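Trans-2-enoyl-CoA reductase [NADH] (Treponema denticola ATCC 35405, PDB 4GGO) catalyses the NADH-dependent reduction of the carbon-carbon double bond of crotonyl-CoA to butyryl-CoA in fatty acid synthesis, and accepts longer enoyl-CoAs in vitro. Local coordinates at residues A[292-303]-A[367-377]. Residues are numbered along the deposited sequence; the frame is centred on the assembly and turned at random.
Sequences PLYLASLFKVMK and SLTDLAGYRHD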
ATOM      1  N   PRO A 292       6.730 -10.222  11.397  1.00 27.71           N
ATOM      2  CA  PRO A 292       5.454 -10.397  12.103  1.00 23.21           C
ATOM      3  C   PRO A 292       5.559 -10.113  13.600  1.00 25.90           C
ATOM      4  O   PRO A 292       4.619  -9.573  14.184  1.00 23.15           O
ATOM      5  CB  PRO A 292       5.130 -11.878  11.875  1.00 26.77           C
ATOM      6  CG  PRO A 292       5.879 -12.241  10.643  1.00 26.74           C
ATOM      7  CD  PRO A 292       7.156 -11.471  10.743  1.00 24.50           C
ATOM      8  N   LEU A 293       6.686 -10.472  14.205  1.00 22.26           N
ATOM      9  CA  LEU A 293       6.905 -10.215  15.624  1.00 21.12           C
ATOM     10  C   LEU A 293       7.105  -8.726  15.875  1.00 22.63           C
ATOM     11  O   LEU A 293       6.618  -8.183  16.865  1.00 22.57           O
ATOM     12  CB  LEU A 293       8.115 -10.997  16.139  1.00 22.55           C
ATOM     13  CG  LEU A 293       8.494 -10.735  17.599  1.00 27.62           C
ATOM     14  CD1 LEU A 293       7.345 -11.102  18.527  1.00 28.21           C
ATOM     15  CD2 LEU A 293       9.756 -11.493  17.978  1.00 35.39           C
ATOM     16  N   TYR A 294       7.831  -8.074  14.974  1.00 17.28           N
ATOM     17  CA  TYR A 294       8.057  -6.639  15.062  1.00 19.65           C
ATOM     18  C   TYR A 294       6.747  -5.861  14.962  1.00 20.72           C
ATOM     19  O   TYR A 294       6.466  -5.000  15.797  1.00 19.28           O
ATOM     20  CB  TYR A 294       9.024  -6.180  13.969  1.00 20.28           C
ATOM     21  CG  TYR A 294       9.073  -4.680  13.797  1.00 21.45           C
ATOM     22  CD1 TYR A 294       9.648  -3.870  14.769  1.00 19.18           C
ATOM     23  CD2 TYR A 294       8.549  -4.072  12.664  1.00 20.62           C
ATOM     24  CE1 TYR A 294       9.698  -2.498  14.620  1.00 19.60           C
ATOM     25  CE2 TYR A 294       8.593  -2.697  12.505  1.00 19.30           C
ATOM     26  CZ  TYR A 294       9.168  -1.915  13.488  1.00 18.70           C
ATOM     27  OH  TYR A 294       9.220  -0.548  13.339  1.00 18.95           O
ATOM     28  N   LEU A 295       5.954  -6.175  13.940  1.00 19.94           N
ATOM     29  CA  LEU A 295       4.678  -5.498  13.712  1.00 21.28           C
ATOM     30  C   LEU A 295       3.708  -5.690  14.871  1.00 17.34           C
ATOM     31  O   LEU A 295       3.054  -4.743  15.298  1.00 17.54           O
ATOM     32  CB  LEU A 295       4.033  -5.983  12.412  1.00 20.38           C
ATOM     33  CG  LEU A 295       4.706  -5.541  11.112  1.00 23.01           C
ATOM     34  CD1 LEU A 295       4.008  -6.161   9.918  1.00 23.89           C
ATOM     35  CD2 LEU A 295       4.713  -4.026  11.004  1.00 22.07           C
ATOM     36  N   ALA A 296       3.615  -6.919  15.369  1.00 18.55           N
ATOM     37  CA  ALA A 296       2.759  -7.215  16.514  1.00 22.38           C
ATOM     38  C   ALA A 296       3.194  -6.407  17.734  1.00 23.39           C
ATOM     39  O   ALA A 296       2.363  -5.914  18.497  1.00 19.45           O
ATOM     40  CB  ALA A 296       2.780  -8.703  16.824  1.00 27.54           C
ATOM     41  N   SER A 297       4.504  -6.271  17.904  1.00 20.22           N
ATOM     42  CA  SER A 297       5.054  -5.487  19.000  1.00 21.33           C
ATOM     43  C   SER A 297       4.863  -3.998  18.739  1.00 20.67           C
ATOM     44  O   SER A 297       4.573  -3.232  19.657  1.00 18.53           O
ATOM     45  CB  SER A 297       6.537  -5.804  19.188  1.00 24.21           C
ATOM     46  OG  SER A 297       6.734  -7.194  19.382  1.00 25.20           O
ATOM     47  N   LEU A 298       5.028  -3.598  17.481  1.00 16.34           N
ATOM     48  CA  LEU A 298       4.870  -2.204  17.080  1.00 15.48           C
ATOM     49  C   LEU A 298       3.436  -1.742  17.291  1.00 17.44           C
ATOM     50  O   LEU A 298       3.199  -0.652  17.812  1.00 20.69           O
ATOM     51  CB  LEU A 298       5.265  -2.014  15.613  1.00 15.03           C
ATOM     52  CG  LEU A 298       5.248  -0.577  15.085  1.00 18.44           C
ATOM     53  CD1 LEU A 298       6.383   0.231  15.702  1.00 17.54           C
ATOM     54  CD2 LEU A 298       5.332  -0.556  13.566  1.00 17.42           C
ATOM     55  N   PHE A 299       2.481  -2.574  16.882  1.00 14.39           N
ATOM     56  CA  PHE A 299       1.066  -2.263  17.053  1.00 17.99           C
ATOM     57  C   PHE A 299       0.748  -2.078  18.534  1.00 22.21           C
ATOM     58  O   PHE A 299       0.024  -1.160  18.917  1.00 18.53           O
ATOM     59  CB  PHE A 299       0.181  -3.371  16.473  1.00 15.39           C
ATOM     60  CG  PHE A 299       0.270  -3.513  14.973  1.00 17.66           C
ATOM     61  CD1 PHE A 299       0.938  -2.574  14.204  1.00 21.76           C
ATOM     62  CD2 PHE A 299      -0.329  -4.587  14.335  1.00 23.97           C
ATOM     63  CE1 PHE A 299       1.015  -2.708  12.828  1.00 16.19           C
ATOM     64  CE2 PHE A 299      -0.257  -4.726  12.960  1.00 28.17           C
ATOM     65  CZ  PHE A 299       0.415  -3.784  12.207  1.00 24.73           C
ATOM     66  N   LYS A 300       1.304  -2.955  19.362  1.00 19.96           N
ATOM     67  CA  LYS A 300       1.090  -2.903  20.803  1.00 18.16           C
ATOM     68  C   LYS A 300       1.607  -1.595  21.395  1.00 20.27           C
ATOM     69  O   LYS A 300       0.891  -0.900  22.118  1.00 22.52           O
ATOM     70  CB  LYS A 300       1.782  -4.085  21.479  1.00 18.38           C
ATOM     71  CG  LYS A 300       1.532  -4.177  22.975  1.00 25.41           C
ATOM     72  CD  LYS A 300       0.066  -4.450  23.264  1.00 29.41           C
ATOM     73  CE  LYS A 300      -0.148  -4.837  24.716  1.00 38.56           C
ATOM     74  NZ  LYS A 300      -1.563  -5.219  24.983  1.00 38.31           N
ATOM     75  N   VAL A 301       2.854  -1.267  21.080  1.00 16.27           N
ATOM     76  CA  VAL A 301       3.493  -0.065  21.598  1.00 16.30           C
ATOM     77  C   VAL A 301       2.799   1.210  21.120  1.00 19.20           C
ATOM     78  O   VAL A 301       2.516   2.108  21.916  1.00 16.76           O
ATOM     79  CB  VAL A 301       4.985  -0.019  21.204  1.00 21.95           C
ATOM     80  CG1 VAL A 301       5.595   1.324  21.561  1.00 23.45           C
ATOM     81  CG2 VAL A 301       5.749  -1.154  21.878  1.00 19.68           C
ATOM     82  N   MET A 302       2.518   1.285  19.823  1.00 15.47           N
ATOM     83  CA  MET A 302       1.961   2.504  19.245  1.00 20.94           C
ATOM     84  C   MET A 302       0.502   2.747  19.637  1.00 19.39           C
ATOM     85  O   MET A 302       0.068   3.894  19.749  1.00 20.18           O
ATOM     86  CB  MET A 302       2.145   2.522  17.724  1.00 15.62           C
ATOM     87  CG  MET A 302       3.610   2.498  17.305  1.00 15.81           C
ATOM     88  SD  MET A 302       3.889   2.777  15.548  1.00 21.65           S
ATOM     89  CE  MET A 302       3.630   4.547  15.435  1.00 24.19           C
ATOM     90  N   LYS A 303      -0.250   1.674  19.860  1.00 16.76           N
ATOM     91  CA  LYS A 303      -1.625   1.813  20.327  1.00 20.22           C
ATOM     92  C   LYS A 303      -1.658   2.315  21.769  1.00 28.23           C
ATOM     93  O   LYS A 303      -2.543   3.084  22.145  1.00 22.13           O
ATOM     94  CB  LYS A 303      -2.395   0.496  20.190  1.00 18.19           C
ATOM     95  CG  LYS A 303      -2.826   0.185  18.762  1.00 18.97           C
ATOM     96  CD  LYS A 303      -3.500  -1.176  18.651  1.00 19.11           C
ATOM     97  CE  LYS A 303      -3.948  -1.445  17.221  1.00 17.81           C
ATOM     98  NZ  LYS A 303      -4.645  -2.753  17.082  1.00 31.52           N
ATOM     99  N   SER A 367      -0.600 -11.675  25.166  1.00 32.74           N
ATOM    100  CA  SER A 367      -0.735 -10.622  26.167  1.00 38.61           C
ATOM    101  C   SER A 367       0.271  -9.489  25.960  1.00 32.80           C
ATOM    102  O   SER A 367      -0.062  -8.316  26.129  1.00 37.18           O
ATOM    103  CB  SER A 367      -0.583 -11.205  27.575  1.00 34.70           C
ATOM    104  OG  SER A 367      -0.708 -10.197  28.561  1.00 51.01           O
ATOM    105  N   LEU A 368       1.498  -9.846  25.594  1.00 31.32           N
ATOM    106  CA  LEU A 368       2.571  -8.868  25.440  1.00 27.91           C
ATOM    107  C   LEU A 368       2.484  -8.077  24.136  1.00 30.13           C
ATOM    108  O   LEU A 368       2.847  -6.901  24.096  1.00 28.32           O
ATOM    109  CB  LEU A 368       3.938  -9.549  25.537  1.00 24.10           C
ATOM    110  CG  LEU A 368       4.766  -9.274  26.793  1.00 39.76           C
ATOM    111  CD1 LEU A 368       4.067  -9.810  28.034  1.00 42.90           C
ATOM    112  CD2 LEU A 368       6.160  -9.866  26.655  1.00 31.73           C
ATOM    113  N   THR A 369       2.019  -8.724  23.073  1.00 28.48           N
ATOM    114  CA  THR A 369       1.930  -8.072  21.770  1.00 24.61           C
ATOM    115  C   THR A 369       0.494  -8.009  21.267  1.00 24.70           C
ATOM    116  O   THR A 369      -0.398  -8.655  21.818  1.00 28.20           O
ATOM    117  CB  THR A 369       2.795  -8.783  20.712  1.00 25.69           C
ATOM    118  OG1 THR A 369       2.251 -10.080  20.434  1.00 28.31           O
ATOM    119  CG2 THR A 369       4.228  -8.928  21.201  1.00 25.23           C
ATOM    120  N   ASP A 370       0.277  -7.230  20.214  1.00 23.74           N
ATOM    121  CA  ASP A 370      -1.053  -7.081  19.642  1.00 22.89           C
ATOM    122  C   ASP A 370      -1.287  -8.112  18.544  1.00 29.12           C
ATOM    123  O   ASP A 370      -1.438  -7.765  17.371  1.00 22.57           O
ATOM    124  CB  ASP A 370      -1.248  -5.665  19.092  1.00 20.21           C
ATOM    125  CG  ASP A 370      -2.692  -5.372  18.733  1.00 30.39           C
ATOM    126  OD1 ASP A 370      -3.583  -6.112  19.202  1.00 25.35           O
ATOM    127  OD2 ASP A 370      -2.936  -4.397  17.988  1.00 25.51           O
ATOM    128  N   LEU A 371      -1.311  -9.384  18.933  1.00 25.08           N
ATOM    129  CA  LEU A 371      -1.608 -10.459  17.998  1.00 27.76           C
ATOM    130  C   LEU A 371      -3.046 -10.338  17.510  1.00 27.06           C
ATOM    131  O   LEU A 371      -3.360 -10.710  16.382  1.00 28.97           O
ATOM    132  CB  LEU A 371      -1.381 -11.824  18.650  1.00 24.26           C
ATOM    133  CG  LEU A 371       0.064 -12.171  19.013  1.00 28.18           C
ATOM    134  CD1 LEU A 371       0.158 -13.594  19.541  1.00 25.45           C
ATOM    135  CD2 LEU A 371       0.983 -11.977  17.815  1.00 24.48           C
ATOM    136  N   ALA A 372      -3.911  -9.810  18.369  1.00 27.38           N
ATOM    137  CA  ALA A 372      -5.306  -9.577  18.015  1.00 28.55           C
ATOM    138  C   ALA A 372      -5.417  -8.551  16.893  1.00 28.01           C
ATOM    139  O   ALA A 372      -6.158  -8.747  15.930  1.00 26.95           O
ATOM    140  CB  ALA A 372      -6.094  -9.120  19.233  1.00 35.20           C
ATOM    141  N   GLY A 373      -4.676  -7.455  17.024  1.00 30.24           N
ATOM    142  CA  GLY A 373      -4.647  -6.426  16.002  1.00 26.10           C
ATOM    143  C   GLY A 373      -4.071  -6.945  14.697  1.00 25.85           C
ATOM    144  O   GLY A 373      -4.519  -6.565  13.615  1.00 28.48           O
ATOM    145  N   TYR A 374      -3.074  -7.818  14.801  1.00 23.37           N
ATOM    146  CA  TYR A 374      -2.445  -8.408  13.625  1.00 28.38           C
ATOM    147  C   TYR A 374      -3.436  -9.294  12.879  1.00 25.57           C
ATOM    148  O   TYR A 374      -3.546  -9.218  11.655  1.00 24.92           O
ATOM    149  CB  TYR A 374      -1.212  -9.222  14.025  1.00 24.69           C
ATOM    150  CG  TYR A 374      -0.276  -9.545  12.878  1.00 26.29           C
ATOM    151  CD1 TYR A 374      -0.605 -10.513  11.936  1.00 23.88           C
ATOM    152  CD2 TYR A 374       0.944  -8.894  12.747  1.00 25.81           C
ATOM    153  CE1 TYR A 374       0.246 -10.814  10.891  1.00 27.94           C
ATOM    154  CE2 TYR A 374       1.805  -9.190  11.704  1.00 27.36           C
ATOM    155  CZ  TYR A 374       1.450 -10.152  10.780  1.00 26.86           C
ATOM    156  OH  TYR A 374       2.299 -10.454   9.740  1.00 26.96           O
ATOM    157  N   ARG A 375      -4.149 -10.138  13.621  1.00 27.76           N
ATOM    158  CA  ARG A 375      -5.148 -11.024  13.026  1.00 26.95           C
ATOM    159  C   ARG A 375      -6.229 -10.222  12.313  1.00 28.49           C
ATOM    160  O   ARG A 375      -6.676 -10.592  11.227  1.00 27.93           O
ATOM    161  CB  ARG A 375      -5.788 -11.922  14.089  1.00 29.21           C
ATOM    162  CG  ARG A 375      -4.864 -12.991  14.651  1.00 35.58           C
ATOM    163  CD  ARG A 375      -5.634 -13.987  15.507  1.00 27.37           C
ATOM    164  NE  ARG A 375      -6.265 -13.357  16.664  1.00 34.40           N
ATOM    165  CZ  ARG A 375      -5.696 -13.253  17.859  1.00 30.70           C
ATOM    166  NH1 ARG A 375      -4.477 -13.735  18.059  1.00 36.65           N
ATOM    167  NH2 ARG A 375      -6.344 -12.666  18.856  1.00 33.16           N
ATOM    168  N   HIS A 376      -6.642  -9.118  12.928  1.00 22.78           N
ATOM    169  CA  HIS A 376      -7.674  -8.266  12.351  1.00 25.36           C
ATOM    170  C   HIS A 376      -7.228  -7.654  11.029  1.00 21.65           C
ATOM    171  O   HIS A 376      -7.959  -7.701  10.043  1.00 24.65           O
ATOM    172  CB  HIS A 376      -8.077  -7.159  13.325  1.00 24.12           C
ATOM    173  CG  HIS A 376      -9.081  -6.202  12.762  1.00 28.29           C
ATOM    174  ND1 HIS A 376     -10.396  -6.550  12.539  1.00 30.55           N
ATOM    175  CD2 HIS A 376      -8.959  -4.915  12.359  1.00 27.67           C
ATOM    176  CE1 HIS A 376     -11.043  -5.516  12.032  1.00 32.75           C
ATOM    177  NE2 HIS A 376     -10.194  -4.511  11.911  1.00 33.10           N
ATOM    178  N   ASP A 377      -6.027  -7.081  11.012  1.00 23.44           N
ATOM    179  CA  ASP A 377      -5.503  -6.451   9.803  1.00 26.28           C
ATOM    180  C   ASP A 377      -5.330  -7.458   8.671  1.00 28.48           C
ATOM    181  O   ASP A 377      -5.628  -7.161   7.513  1.00 24.30           O
ATOM    182  CB  ASP A 377      -4.180  -5.740  10.085  1.00 22.71           C
ATOM    183  CG  ASP A 377      -4.360  -4.482  10.911  1.00 30.28           C
ATOM    184  OD1 ASP A 377      -5.517  -4.032  11.062  1.00 35.15           O
ATOM    185  OD2 ASP A 377      -3.349  -3.937  11.400  1.00 34.36           O
TER
HETATM  186  O   HOH W   1      -2.517  -7.936  24.264  1.00 41.87           O
HETATM  187  O   HOH W   2      -0.886  -5.513  27.918  1.00 48.06           O
HETATM  188  O   HOH W   3      -6.090  -4.874  19.055  1.00 33.04           O
HETATM  189  O   HOH W   4      -6.039  -3.414  14.302  1.00 42.28           O
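Tyr374 fits its ring as a knob into the hole formed by Pro292, Leu295, Ala296 and Phe299 on helix 291-305. Its CG stands anti to the backbone N (chi1 -164°), which carries the ring edge to Leu295, with Tyr374 CE2 4.0 Å from Leu295 CB. The phenol end runs alongside Pro292, and Tyr374 OH lies 3.8 Å from Pro292 CB. The axes of the short segments 292-303 and 371-377 cross at 111° and approach to 8.6 Å; Ala296 CB touches Leu371 CD2 at 3.9 Å. Within this Rossmann-fold reductase the contact joins a helix of the catalytic region to the C-terminal helices, and the side chain of Tyr374 comes within about 4 Å of that of Val281, an NAD(+)-binding residue. Asp370 is the N-cap of helix 371-380: its OD1 accepts from Gly373 N, while Asp370 OD2 receives Lys303 NZ on the syn lone pair in a 2.5 Å salt bridge. Asp370 N donates to Ala296 O (3.0 Å, 164° at the hydrogen), reaching that carbonyl from the face opposite Lys300 N. Lys300, bent at chi2, brings its CG to 3.2 Å from Leu368 O, and a water near Ser367 O accepts from Lys300 NZ.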